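Local coordinates for OxyA protein (Actinoplanes teichomyceticus, PDB 5HH3) that is a haem-containing cytochrome P450 that probably acts as a phenolic coupling enzyme, cyclising a peptide precursor during glycopeptide antibiotic biosynthesis, at residues P29-L34 with A54-G59; F72-L77 with H289-T294. One frame throughout, in Å; residues are numbered along the deposited sequence. Where two conformers were deposited one is given.

Interaction 1. Residues P29-L34 with A54-G59; sequences PQLRSL and AWLATG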
loop_
_atom_site.group_PDB
_atom_site.type_symbol
_atom_site.label_atom_id
_atom_site.label_comp_id
_atom_site.label_asym_id
_atom_site.label_seq_id
_atom_site.Cartn_x
_atom_site.Cartn_y
_atom_site.Cartn_z
ATOM N N PRO B 29 15.933 16.991 1.437
ATOM C CA PRO B 29 15.789 17.887 2.596
ATOM C C PRO B 29 14.854 17.395 3.698
ATOM O O PRO B 29 15.099 17.656 4.869
ATOM C CB PRO B 29 15.229 19.165 1.971
ATOM C CG PRO B 29 15.849 19.197 0.622
ATOM C CD PRO B 29 15.898 17.754 0.171
ATOM N N GLN B 30 13.809 16.665 3.314
ATOM C CA GLN B 30 12.757 16.234 4.231
ATOM C C GLN B 30 13.292 15.156 5.185
ATOM O O GLN B 30 12.948 15.143 6.365
ATOM C CB GLN B 30 11.553 15.699 3.448
ATOM C CG GLN B 30 10.744 16.740 2.671
ATOM C CD GLN B 30 11.378 17.251 1.365
ATOM O OE1 GLN B 30 12.373 16.705 0.834
ATOM N NE2 GLN B 30 10.792 18.330 0.838
ATOM N N LEU B 31 14.133 14.265 4.679
ATOM C CA LEU B 31 14.806 13.285 5.543
ATOM C C LEU B 31 15.888 13.952 6.421
ATOM O O LEU B 31 16.015 13.620 7.601
ATOM C CB LEU B 31 15.433 12.158 4.724
ATOM C CG LEU B 31 16.085 11.028 5.524
ATOM C CD1 LEU B 31 15.104 10.397 6.494
ATOM C CD2 LEU B 31 16.681 9.977 4.619
ATOM N N ARG B 32 16.654 14.862 5.824
ATOM C CA ARG B 32 17.673 15.645 6.533
ATOM C C ARG B 32 17.051 16.307 7.777
ATOM O O ARG B 32 17.633 16.282 8.857
ATOM C CB ARG B 32 18.271 16.700 5.585
ATOM C CG ARG B 32 19.750 17.011 5.763
ATOM C CD ARG B 32 20.299 17.711 4.517
ATOM N NE ARG B 32 19.607 18.965 4.232
ATOM C CZ ARG B 32 19.591 19.577 3.048
ATOM N NH1 ARG B 32 20.223 19.069 2.016
ATOM N NH2 ARG B 32 18.920 20.717 2.900
ATOM N N SER B 33 15.863 16.890 7.606
ATOM C CA SER B 33 15.177 17.557 8.688
ATOM C C SER B 33 14.793 16.604 9.819
ATOM O O SER B 33 15.003 16.914 11.007
ATOM C CB SER B 33 13.939 18.306 8.164
ATOM O OG SER B 33 13.278 18.938 9.231
ATOM N N LEU B 34 14.275 15.430 9.463
ATOM C CA LEU B 34 13.912 14.427 10.457
ATOM C C LEU B 34 15.145 13.896 11.179
ATOM O O LEU B 34 15.123 13.721 12.393
ATOM C CB LEU B 34 13.086 13.285 9.830
ATOM C CG LEU B 34 11.721 13.731 9.267
ATOM C CD1 LEU B 34 11.066 12.572 8.528
ATOM C CD2 LEU B 34 10.789 14.259 10.351
ATOM N N ALA B 54 3.290 4.866 13.478
ATOM C CA ALA B 54 4.353 4.429 12.607
ATOM C C ALA B 54 5.530 5.378 12.801
ATOM O O ALA B 54 5.395 6.610 12.660
ATOM C CB ALA B 54 3.881 4.427 11.174
ATOM N N TRP B 55 6.659 4.797 13.186
ATOM C CA TRP B 55 7.863 5.521 13.512
ATOM C C TRP B 55 8.947 5.282 12.457
ATOM O O TRP B 55 8.989 4.223 11.809
ATOM C CB TRP B 55 8.444 5.008 14.830
ATOM C CG TRP B 55 7.591 5.073 16.042
ATOM C CD1 TRP B 55 6.775 4.090 16.523
ATOM C CD2 TRP B 55 7.537 6.147 16.996
ATOM N NE1 TRP B 55 6.187 4.497 17.693
ATOM C CE2 TRP B 55 6.665 5.744 18.028
ATOM C CE3 TRP B 55 8.153 7.407 17.086
ATOM C CZ2 TRP B 55 6.378 6.549 19.129
ATOM C CZ3 TRP B 55 7.865 8.229 18.239
ATOM C CH2 TRP B 55 6.991 7.786 19.215
ATOM N N LEU B 56 9.834 6.264 12.333
ATOM C CA LEU B 56 11.030 6.164 11.511
ATOM C C LEU B 56 12.230 6.291 12.418
ATOM O O LEU B 56 12.345 7.300 13.102
ATOM C CB LEU B 56 11.061 7.294 10.479
ATOM C CG LEU B 56 12.252 7.351 9.522
ATOM C CD1 LEU B 56 12.156 6.233 8.491
ATOM C CD2 LEU B 56 12.294 8.702 8.821
ATOM N N ALA B 57 13.108 5.294 12.420
ATOM C CA ALA B 57 14.373 5.328 13.185
ATOM C C ALA B 57 15.476 5.762 12.234
ATOM O O ALA B 57 15.652 5.138 11.188
ATOM C CB ALA B 57 14.706 3.953 13.757
ATOM N N THR B 58 16.182 6.834 12.598
ATOM C CA THR B 58 17.278 7.385 11.815
ATOM C C THR B 58 18.639 7.326 12.525
ATOM O O THR B 58 19.667 7.419 11.846
ATOM C CB THR B 58 17.009 8.869 11.424
ATOM O OG1 THR B 58 16.796 9.660 12.598
ATOM C CG2 THR B 58 15.791 9.009 10.528
ATOM N N GLY B 59 18.642 7.235 13.863
ATOM C CA GLY B 59 19.867 7.164 14.652
ATOM C C GLY B 59 20.542 5.812 14.501
ATOM O O GLY B 59 19.875 4.765 14.528
HETATM O O HOH W 1 14.315 10.809 12.863
#
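A small, buried apolar contact joins L31 and L34 of helix 29-37 to L56 of strand 53-57 and T58 just after it, in the part of the cytochrome P450 fold where a helix near the N-terminus lies beside the mixed sheet. The two segments bury 132 Å² in all, and their closest CA atoms, those of L34 and T58, are still 7.9 Å apart, so the direct contacts are made by side-chain ends; the backbone enters only through a water. L56 takes part in both leucine pairings. Its CD2 is 4.0 Å from CD1 of L31 and 4.1 Å from CD1 of L34, so that one methyl meets two leucines that lie one helical turn apart. Both leucines cross L56 at about a right angle, and each pairing comes down to one methyl on each side. L31 brings its methyl across because CG stands opposite the backbone N (chi1 -176°); the same CD1 also lies 4.3 Å from CG2 of T58. L19 of helix 8-19 and T41 of the neighbouring strand pack against L34, while H20 touches both L31 and L56.

The polar part runs through a water. It donates to O of L34 at 3.1 Å and is hydrogen-bonded to OG1 of T58 at 2.7 Å. Direct bonding is absent, since O of L34 and OG1 of T58 are 4.4 Å apart. The chemistry is therefore that of dispersion between methyl groups, with a single water spanning the distance between a helix carbonyl and a threonine hydroxyl.

Interaction 2. Residues F72-L77 with H289-T294; sequences FSARLL and HPRVAT. With HEM (protoporphyrin IX containing Fe), chain G.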
loop_
_atom_site.group_PDB
_atom_site.type_symbol
_atom_site.label_atom_id
_atom_site.label_comp_id
_atom_site.label_asym_id
_atom_site.label_seq_id
_atom_site.Cartn_x
_atom_site.Cartn_y
_atom_site.Cartn_z
ATOM N N PHE B 72 10.404 -7.189 18.137
ATOM C CA PHE B 72 9.859 -6.693 16.883
ATOM C C PHE B 72 9.655 -7.864 15.927
ATOM O O PHE B 72 10.432 -8.813 15.933
ATOM C CB PHE B 72 10.772 -5.640 16.236
ATOM C CG PHE B 72 10.760 -4.303 16.920
ATOM C CD1 PHE B 72 9.857 -3.316 16.543
ATOM C CD2 PHE B 72 11.664 -4.026 17.934
ATOM C CE1 PHE B 72 9.851 -2.081 17.177
ATOM C CE2 PHE B 72 11.658 -2.794 18.568
ATOM C CZ PHE B 72 10.753 -1.819 18.183
ATOM N N SER B 73 8.597 -7.789 15.130
ATOM C CA SER B 73 8.212 -8.848 14.191
ATOM C C SER B 73 8.129 -8.279 12.797
ATOM O O SER B 73 7.560 -7.219 12.590
ATOM C CB SER B 73 6.845 -9.440 14.557
ATOM O OG SER B 73 6.307 -10.203 13.476
ATOM N N ALA B 74 8.692 -9.008 11.840
ATOM C CA ALA B 74 8.554 -8.700 10.421
ATOM C C ALA B 74 7.233 -9.254 9.832
ATOM O O ALA B 74 6.554 -8.612 9.025
ATOM C CB ALA B 74 9.757 -9.286 9.695
ATOM N N ARG B 75 6.864 -10.427 10.308
ATOM C CA ARG B 75 5.687 -11.182 9.854
ATOM C C ARG B 75 4.349 -10.509 10.118
ATOM O O ARG B 75 3.447 -10.569 9.275
ATOM C CB ARG B 75 5.690 -12.520 10.565
ATOM C CG ARG B 75 4.555 -13.483 10.240
ATOM C CD ARG B 75 4.752 -14.740 11.076
ATOM N NE ARG B 75 4.776 -14.447 12.522
ATOM C CZ ARG B 75 3.706 -14.370 13.324
ATOM N NH1 ARG B 75 2.468 -14.554 12.860
ATOM N NH2 ARG B 75 3.869 -14.102 14.619
ATOM N N LEU B 76 4.212 -9.897 11.292
ATOM C CA LEU B 76 2.939 -9.315 11.705
ATOM C C LEU B 76 2.504 -8.062 10.923
ATOM O O LEU B 76 1.311 -7.698 10.961
ATOM C CB LEU B 76 2.943 -9.012 13.211
ATOM C CG LEU B 76 2.840 -10.179 14.193
ATOM C CD1 LEU B 76 2.990 -9.595 15.589
ATOM C CD2 LEU B 76 1.541 -10.982 14.076
ATOM N N LEU B 77 3.434 -7.387 10.244
ATOM C CA LEU B 77 3.063 -6.200 9.469
ATOM C C LEU B 77 2.358 -6.629 8.200
ATOM O O LEU B 77 1.181 -6.322 7.990
ATOM C CB LEU B 77 4.270 -5.335 9.110
ATOM C CG LEU B 77 3.844 -4.022 8.430
ATOM C CD1 LEU B 77 4.444 -2.856 9.181
ATOM C CD2 LEU B 77 4.184 -3.977 6.939
ATOM N N HIS B 289 12.458 -3.344 5.845
ATOM C CA HIS B 289 11.029 -3.592 5.930
ATOM C C HIS B 289 10.541 -3.135 7.324
ATOM O O HIS B 289 11.233 -3.375 8.325
ATOM C CB HIS B 289 10.705 -5.084 5.771
ATOM C CG HIS B 289 11.043 -5.631 4.426
ATOM N ND1 HIS B 289 10.194 -5.519 3.339
ATOM C CD2 HIS B 289 12.147 -6.275 3.976
ATOM C CE1 HIS B 289 10.755 -6.087 2.284
ATOM N NE2 HIS B 289 11.937 -6.559 2.649
ATOM N N PRO B 290 9.351 -2.507 7.396
ATOM C CA PRO B 290 8.846 -2.143 8.703
ATOM C C PRO B 290 8.580 -3.331 9.624
ATOM O O PRO B 290 8.101 -4.379 9.172
ATOM C CB PRO B 290 7.559 -1.383 8.417
ATOM C CG PRO B 290 7.378 -1.368 6.946
ATOM C CD PRO B 290 8.384 -2.263 6.320
ATOM N N ARG B 291 8.942 -3.145 10.894
ATOM C CA ARG B 291 8.777 -4.122 11.938
ATOM C C ARG B 291 7.614 -3.684 12.852
ATOM O O ARG B 291 7.466 -2.493 13.107
ATOM C CB ARG B 291 10.042 -4.190 12.813
ATOM C CG ARG B 291 11.400 -4.413 12.136
ATOM C CD ARG B 291 11.493 -5.750 11.523
ATOM N NE ARG B 291 12.860 -6.233 11.253
ATOM C CZ ARG B 291 13.487 -6.203 10.072
ATOM N NH1 ARG B 291 12.940 -5.587 9.032
ATOM N NH2 ARG B 291 14.698 -6.753 9.952
ATOM N N VAL B 292 6.827 -4.638 13.369
ATOM C CA VAL B 292 5.790 -4.334 14.360
ATOM C C VAL B 292 6.348 -4.615 15.747
ATOM O O VAL B 292 6.922 -5.669 15.952
ATOM C CB VAL B 292 4.522 -5.200 14.186
ATOM C CG1 VAL B 292 3.425 -4.749 15.148
ATOM C CG2 VAL B 292 4.015 -5.125 12.763
ATOM N N ALA B 293 6.148 -3.686 16.686
ATOM C CA ALA B 293 6.471 -3.922 18.113
ATOM C C ALA B 293 5.521 -4.937 18.730
ATOM O O ALA B 293 4.298 -4.779 18.660
ATOM C CB ALA B 293 6.454 -2.619 18.898
ATOM N N THR B 294 6.088 -5.981 19.316
ATOM C CA THR B 294 5.335 -6.965 20.068
ATOM C C THR B 294 5.429 -6.753 21.591
ATOM O O THR B 294 4.800 -7.468 22.351
ATOM C CB THR B 294 5.763 -8.392 19.694
ATOM O OG1 THR B 294 7.154 -8.567 19.939
ATOM C CG2 THR B 294 5.465 -8.658 18.236
HETATM C CHA HEM G . 18.086 -9.017 3.448
HETATM C CHB HEM G . 19.601 -11.858 -0.180
HETATM C CHC HEM G . 22.068 -8.104 -2.052
HETATM C CHD HEM G . 20.607 -5.331 1.610
HETATM C C1A HEM G . 18.267 -10.088 2.606
HETATM C C2A HEM G . 17.599 -11.336 2.749
HETATM C C3A HEM G . 18.033 -12.139 1.738
HETATM C C4A HEM G . 18.963 -11.393 0.960
HETATM C CMA HEM G . 17.593 -13.555 1.466
HETATM C CAA HEM G . 16.608 -11.696 3.838
HETATM C CBA HEM G . 17.377 -12.252 5.037
HETATM C CGA HEM G . 16.505 -12.627 6.224
HETATM O O1A HEM G . 15.365 -12.130 6.403
HETATM O O2A HEM G . 16.940 -13.452 7.071
HETATM C C1B HEM G . 20.409 -11.080 -1.034
HETATM C C2B HEM G . 21.018 -11.565 -2.241
HETATM C C3B HEM G . 21.721 -10.512 -2.785
HETATM C C4B HEM G . 21.511 -9.370 -1.853
HETATM C CMB HEM G . 20.918 -12.965 -2.807
HETATM C CAB HEM G . 22.577 -10.425 -3.996
HETATM C CBB HEM G . 22.969 -11.432 -4.783
HETATM C C1C HEM G . 21.891 -6.990 -1.241
HETATM C C2C HEM G . 22.451 -5.714 -1.465
HETATM C C3C HEM G . 22.022 -4.903 -0.406
HETATM C C4C HEM G . 21.211 -5.729 0.448
HETATM C CMC HEM G . 23.325 -5.313 -2.639
HETATM C CAC HEM G . 22.314 -3.475 -0.117
HETATM C CBC HEM G . 23.122 -2.672 -0.805
HETATM C C1D HEM G . 19.793 -6.159 2.381
HETATM C C2D HEM G . 19.128 -5.636 3.594
HETATM C C3D HEM G . 18.424 -6.654 4.109
HETATM C C4D HEM G . 18.670 -7.791 3.197
HETATM C CMD HEM G . 19.167 -4.247 4.191
HETATM C CAD HEM G . 17.572 -6.587 5.370
HETATM C CBD HEM G . 16.146 -6.061 5.150
HETATM C CGD HEM G . 15.365 -6.023 6.474
HETATM O O1D HEM G . 14.173 -5.670 6.533
HETATM O O2D HEM G . 15.865 -6.328 7.565
HETATM N NA HEM G . 19.112 -10.141 1.515
HETATM N NB HEM G . 20.756 -9.802 -0.847
HETATM N NC HEM G . 21.188 -6.990 -0.070
HETATM N ND HEM G . 19.519 -7.467 2.200
HETATM FE FE HEM G . 20.118 -8.590 0.751
HETATM O O HOH W 2 18.327 -8.185 -0.276
#
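Propionate oxygen O1D of the haem is gripped by two donors of segment 289-294: NH1 of R291 at 2.8 Å, with a nearly straight N-H...O angle of 175°, and the backbone N of H289 at 3.0 Å. This is the haem-propionate site of the cytochrome P450 fold, and its arginine comes from strand 291-293 of the beta-sheet. NH2 of R291 reaches the other oxygen, O2D, at 2.7 Å, making the contact bidentate, with the carboxylate carbon in the guanidinium plane, at its edge. NH1 also donates to O of H289, a more bent bond that further restrains the group's rotation. The arginine chain turns at chi2 (-66°) on its way to the propionate.

Strand 291-293 pairs antiparallel with edge strand 72-73. S73 and V292 form the hydrogen-bonded pair, with S73 N to V292 O and V292 N to S73 O both at 2.8 Å. F72 and A293 are the adjoining non-hydrogen-bonded pair; on their face of the sheet CE1 of the phenyl ring touches CB of A293. CB of F72 lies 3.8 Å from CB of R291.

On the face of S73 and V292, the turn into helix 75-78 folds over the strand. OG of S73 caps it by accepting from N of L76, and is also hydrogen-bonded to D95. L76 and L77 both pack on CG2 of V292, and T186 of the second subunit covers L76 and V292 as well. L76 crosses T294 at about a right angle, its CD1 3.7 Å from CG2 of T294. CD1 of L77 lies 3.5 Å from CB of P290.

In the fold
Interactions 1 and 2 reach the same five-stranded mixed sheet at different strands. Strand 53-57 of interaction 1 and strand 291-293 of interaction 2 are separated by strand 309-312, and strand 72-73 forms the edge beyond. The contact centres are 19 Å apart and their nearest atoms about 7 Å apart, so they do not touch; along the chain the first closes before the second opens. Only interaction 2 meets the haem directly. In interaction 1 the side chain of L56 stays about 12 Å from the haem and about 11 Å from that of R291, placing the helix-to-sheet packing outside the propionate-binding shell.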